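Local coordinates for putative tetR family transcription regulator (Shewanella loihica, PDB 3PPB), which probably binds DNA through an N-terminal helix-turn-helix domain and regulates transcription as a TetR-family protein, at residues A[159-162]-A[163-167]; A[50-53]-A[54-57]. All blocks are in the same frame, centred on the assembly; numbering follows the deposited sequence.

Contact 1 of 2, residues A[159-162]-A[163-167]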
loop_
_atom_site.group_PDB
_atom_site.type_symbol
_atom_site.label_atom_id
_atom_site.label_comp_id
_atom_site.label_asym_id
_atom_site.label_seq_id
_atom_site.Cartn_x
_atom_site.Cartn_y
_atom_site.Cartn_z
ATOM N N GLY A 159 3.906 3.303 -4.577
ATOM C CA GLY A 159 2.745 3.719 -3.797
ATOM C C GLY A 159 1.620 4.275 -4.663
ATOM O O GLY A 159 0.437 4.015 -4.404
ATOM N N GLN A 160 1.974 5.058 -5.692
ATOM C CA GLN A 160 0.978 5.650 -6.581
ATOM C C GLN A 160 0.352 4.586 -7.450
ATOM O O GLN A 160 -0.848 4.649 -7.702
ATOM C CB GLN A 160 1.563 6.777 -7.430
ATOM C CG GLN A 160 1.941 7.979 -6.562
ATOM C CD GLN A 160 2.272 9.159 -7.397
ATOM O OE1 GLN A 160 3.358 9.236 -7.992
ATOM N NE2 GLN A 160 1.342 10.100 -7.477
ATOM N N TYR A 161 1.141 3.585 -7.876
ATOM C CA TYR A 161 0.596 2.449 -8.643
ATOM C C TYR A 161 -0.437 1.700 -7.779
ATOM O O TYR A 161 -1.538 1.381 -8.238
ATOM C CB TYR A 161 1.729 1.502 -9.093
ATOM C CG TYR A 161 1.228 0.167 -9.597
ATOM C CD1 TYR A 161 0.693 0.037 -10.879
ATOM C CD2 TYR A 161 1.234 -0.959 -8.776
ATOM C CE1 TYR A 161 0.199 -1.190 -11.339
ATOM C CE2 TYR A 161 0.714 -2.182 -9.218
ATOM C CZ TYR A 161 0.215 -2.295 -10.507
ATOM O OH TYR A 161 -0.292 -3.486 -10.973
ATOM N N LEU A 162 -0.080 1.417 -6.524
ATOM C CA LEU A 162 -0.981 0.677 -5.638
ATOM C C LEU A 162 -2.235 1.468 -5.332
ATOM O O LEU A 162 -3.306 0.883 -5.221
ATOM C CB LEU A 162 -0.270 0.246 -4.348
ATOM C CG LEU A 162 0.832 -0.831 -4.519
ATOM C CD1 LEU A 162 1.561 -1.030 -3.231
ATOM C CD2 LEU A 162 0.250 -2.160 -5.019
ATOM N N ALA A 163 -2.120 2.800 -5.236
ATOM C CA ALA A 163 -3.268 3.673 -4.984
ATOM C C ALA A 163 -4.203 3.684 -6.200
ATOM O O ALA A 163 -5.408 3.569 -6.030
ATOM C CB ALA A 163 -2.797 5.074 -4.664
ATOM N N ALA A 164 -3.648 3.797 -7.423
ATOM C CA ALA A 164 -4.455 3.873 -8.651
ATOM C C ALA A 164 -5.132 2.540 -8.940
ATOM O O ALA A 164 -6.286 2.533 -9.364
ATOM C CB ALA A 164 -3.599 4.320 -9.849
ATOM N N THR A 165 -4.456 1.420 -8.657
ATOM C CA THR A 165 -5.033 0.095 -8.898
ATOM C C THR A 165 -6.067 -0.255 -7.826
ATOM O O THR A 165 -7.021 -0.944 -8.146
ATOM C CB THR A 165 -3.967 -0.963 -9.074
ATOM O OG1 THR A 165 -3.135 -1.031 -7.920
ATOM C CG2 THR A 165 -3.134 -0.728 -10.333
ATOM N N ARG A 166 -5.917 0.258 -6.586
ATOM C CA ARG A 166 -6.922 0.123 -5.529
ATOM C C ARG A 166 -8.188 0.833 -6.009
ATOM O O ARG A 166 -9.268 0.259 -5.994
ATOM C CB ARG A 166 -6.408 0.775 -4.209
ATOM C CG ARG A 166 -7.458 1.011 -3.088
ATOM C CD ARG A 166 -7.744 -0.260 -2.293
ATOM N NE ARG A 166 -8.600 -1.180 -3.044
ATOM C CZ ARG A 166 -8.291 -2.439 -3.335
ATOM N NH1 ARG A 166 -7.159 -2.972 -2.895
ATOM N NH2 ARG A 166 -9.121 -3.181 -4.055
ATOM N N TYR A 167 -8.022 2.082 -6.486
ATOM C CA TYR A 167 -9.088 2.939 -7.003
ATOM C C TYR A 167 -9.837 2.268 -8.158
ATOM O O TYR A 167 -11.074 2.226 -8.138
ATOM C CB TYR A 167 -8.486 4.287 -7.465
ATOM C CG TYR A 167 -9.488 5.299 -7.971
ATOM C CD1 TYR A 167 -10.293 6.016 -7.090
ATOM C CD2 TYR A 167 -9.649 5.524 -9.335
ATOM C CE1 TYR A 167 -11.225 6.946 -7.554
ATOM C CE2 TYR A 167 -10.582 6.440 -9.808
ATOM C CZ TYR A 167 -11.340 7.179 -8.911
ATOM O OH TYR A 167 -12.233 8.127 -9.355
#

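Contact 2 of 2, residues A[50-53]-A[54-57]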
loop_
_atom_site.group_PDB
_atom_site.type_symbol
_atom_site.label_atom_id
_atom_site.label_comp_id
_atom_site.label_asym_id
_atom_site.label_seq_id
_atom_site.Cartn_x
_atom_site.Cartn_y
_atom_site.Cartn_z
ATOM N N PHE A 50 10.008 -26.412 -1.814
ATOM C CA PHE A 50 10.011 -25.224 -0.950
ATOM C C PHE A 50 10.226 -25.630 0.517
ATOM O O PHE A 50 9.264 -26.026 1.179
ATOM C CB PHE A 50 8.708 -24.410 -1.139
ATOM C CG PHE A 50 8.367 -24.117 -2.587
ATOM C CD1 PHE A 50 8.996 -23.077 -3.273
ATOM C CD2 PHE A 50 7.427 -24.885 -3.267
ATOM C CE1 PHE A 50 8.678 -22.802 -4.608
ATOM C CE2 PHE A 50 7.118 -24.615 -4.607
ATOM C CZ PHE A 50 7.742 -23.573 -5.265
ATOM N N PRO A 51 11.483 -25.533 1.032
ATOM C CA PRO A 51 11.778 -26.004 2.404
ATOM C C PRO A 51 10.963 -25.347 3.525
ATOM O O PRO A 51 10.797 -25.948 4.591
ATOM C CB PRO A 51 13.270 -25.702 2.566
ATOM C CG PRO A 51 13.805 -25.744 1.180
ATOM C CD PRO A 51 12.722 -25.098 0.356
ATOM N N SER A 52 10.433 -24.147 3.284
ATOM C CA SER A 52 9.601 -23.451 4.256
ATOM C C SER A 52 8.487 -22.705 3.525
ATOM O O SER A 52 8.560 -22.519 2.302
ATOM C CB SER A 52 10.438 -22.508 5.116
ATOM O OG SER A 52 10.878 -21.369 4.393
ATOM N N LYS A 53 7.440 -22.307 4.270
ATOM C CA LYS A 53 6.305 -21.570 3.717
ATOM C C LYS A 53 6.776 -20.172 3.304
ATOM O O LYS A 53 6.273 -19.623 2.327
ATOM C CB LYS A 53 5.178 -21.509 4.741
ATOM C CG LYS A 53 3.808 -21.238 4.130
ATOM C CD LYS A 53 2.700 -21.323 5.176
ATOM C CE LYS A 53 2.771 -20.220 6.212
ATOM N NZ LYS A 53 1.654 -20.312 7.175
ATOM N N GLU A 54 7.778 -19.636 4.040
ATOM C CA GLU A 54 8.457 -18.366 3.808
ATOM C C GLU A 54 9.135 -18.376 2.430
ATOM O O GLU A 54 8.943 -17.434 1.660
ATOM C CB GLU A 54 9.499 -18.113 4.916
ATOM C CG GLU A 54 8.928 -17.678 6.260
ATOM C CD GLU A 54 8.216 -18.718 7.105
ATOM O OE1 GLU A 54 8.423 -19.933 6.885
ATOM O OE2 GLU A 54 7.454 -18.308 8.009
ATOM N N GLN A 55 9.893 -19.459 2.105
ATOM C CA GLN A 55 10.572 -19.607 0.810
ATOM C C GLN A 55 9.561 -19.700 -0.340
ATOM O O GLN A 55 9.797 -19.114 -1.396
ATOM C CB GLN A 55 11.504 -20.821 0.817
ATOM C CG GLN A 55 12.903 -20.417 1.263
ATOM C CD GLN A 55 13.783 -21.595 1.576
ATOM O OE1 GLN A 55 13.888 -22.033 2.727
ATOM N NE2 GLN A 55 14.472 -22.102 0.562
ATOM N N LEU A 56 8.423 -20.409 -0.121
ATOM C CA LEU A 56 7.356 -20.511 -1.112
ATOM C C LEU A 56 6.780 -19.111 -1.393
ATOM O O LEU A 56 6.622 -18.752 -2.560
ATOM C CB LEU A 56 6.267 -21.492 -0.636
ATOM C CG LEU A 56 4.969 -21.648 -1.462
ATOM C CD1 LEU A 56 5.243 -21.874 -2.968
ATOM C CD2 LEU A 56 4.106 -22.794 -0.895
ATOM N N LEU A 57 6.510 -18.312 -0.341
ATOM C CA LEU A 57 6.010 -16.942 -0.516
ATOM C C LEU A 57 7.032 -16.081 -1.285
ATOM O O LEU A 57 6.641 -15.311 -2.159
ATOM C CB LEU A 57 5.666 -16.269 0.837
ATOM C CG LEU A 57 5.314 -14.761 0.767
ATOM C CD1 LEU A 57 4.073 -14.529 -0.064
ATOM C CD2 LEU A 57 5.185 -14.138 2.154
#

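Contact 1 of 2, residues A[159-162]-A[163-167]
Thr165 meets Tyr161, one helical turn earlier, with both branches of its side chain. The methyl CG2 sits over one face of the phenol ring, 3.9 Å from the Tyr161 ring centroid and 26° off the ring normal; this is a CH-pi contact displaced toward the rim, and the nearest ring atom, Tyr161 CE1, is 3.5 Å from CG2. The hydroxyl turns back to the helix backbone. With OG1 set between the backbone N and the carbonyl carbon (chi1 59°), Thr165 OG1 donates to Tyr161 O at 2.9 Å. That oxygen also accepts the regular helical bond from Thr165 N, again 2.9 Å, and the two donors approach from opposite faces of the carbonyl plane, so two bonds grip one buried acceptor. A valine in its place lacks the hydroxyl, which would probably leave Tyr161 O with the backbone N-H as its single donor within 159-167. With CG anti to the backbone N (chi1 167°), the Tyr161 ring projects outward from the helix; its OH bonds to Gln104 OE1, and Phe68 and helix 82-99 pack around it. The helix also holds through Ala163 N to Gly159 O (3.0 Å) and Arg166 N to Leu162 O (3.0 Å). Gln160 NE2 bonds to Asn156 OD1 of the second subunit and Arg166 NH1 to Met112 O of that same subunit. A threonine hydroxyl returning to the carbonyl four residues back is a familiar alpha-helical feature, here in helix 150-170 of the all-helical TetR-like fold, at the dimer interface.

Contact 2 of 2, residues A[50-53]-A[54-57]
Phe50 lays one face of its ring under the CD1 methyl of Leu56, which stands 3.6 Å from the Phe50 ring centroid and only 6° off the normal, a CH-pi contact over the centre of the ring. The distances from Leu56 CD1 to the six ring carbons are nearly equal, as this centring requires. Leu56 CG is anti to the backbone N, and chi2 of 49° then sets CD1 over the ring, while the leucine CB meets Phe50 CB at 3.8 Å. Helix 10-24 packs on both side chains, Ile14 touching each, while Ile35 of helix 32-39 adds to the cover of Leu56.

Between these residues the chain turns into helix 53-74, and Ser52 caps its start. The serine OG, held between the backbone N and the carbonyl carbon, accepts from Gln55 N at 3.1 Å with an N-H...O angle of 159°. The first helical bonds follow, Leu56 N to Ser52 O at 3.2 Å and Leu57 N to Lys53 O at 3.0 Å. On the outer side the Gln55 side chain crosses that of Pro51 at about a right angle, its NE2 lying 3.5 Å from Pro51 CD in a van der Waals contact. The Lys53 chain, bent at chi3, brings NZ to Thr30 O and Phe27 O, with a cation-pi contact to the Phe27 ring, tying the start of the helix to the loop between helices 10-24 and 32-39. A serine N-cap backed by an aromatic-leucine contact thus marks the passage from the predicted helix-turn-helix motif of the TetR DNA-binding domain into helix 53-74.

Contact 2 comes first along the chain, at the edge of the predicted helix-turn-helix motif; contact 1 follows about a hundred residues later. Their centres are 28 Å apart, on opposite sides of the chain's centre, with nearest atoms about 14 Å apart. Helix 53-74 spans part of that gap: it starts in contact 2, and its Phe68 meets the Tyr161 ring of contact 1. Helix 101-110 is a second shared neighbour: Phe106 and Tyr110 touch Leu57, and Gln108 touches Thr165. The Tyr161 side chain lies about 4 Å from a tetraethylene glycol and about 3 Å from a 1,2-ethanediol; an ethanediol also lies about 3 Å from the Glu54 side chain. Contact 1 alone reaches the second subunit.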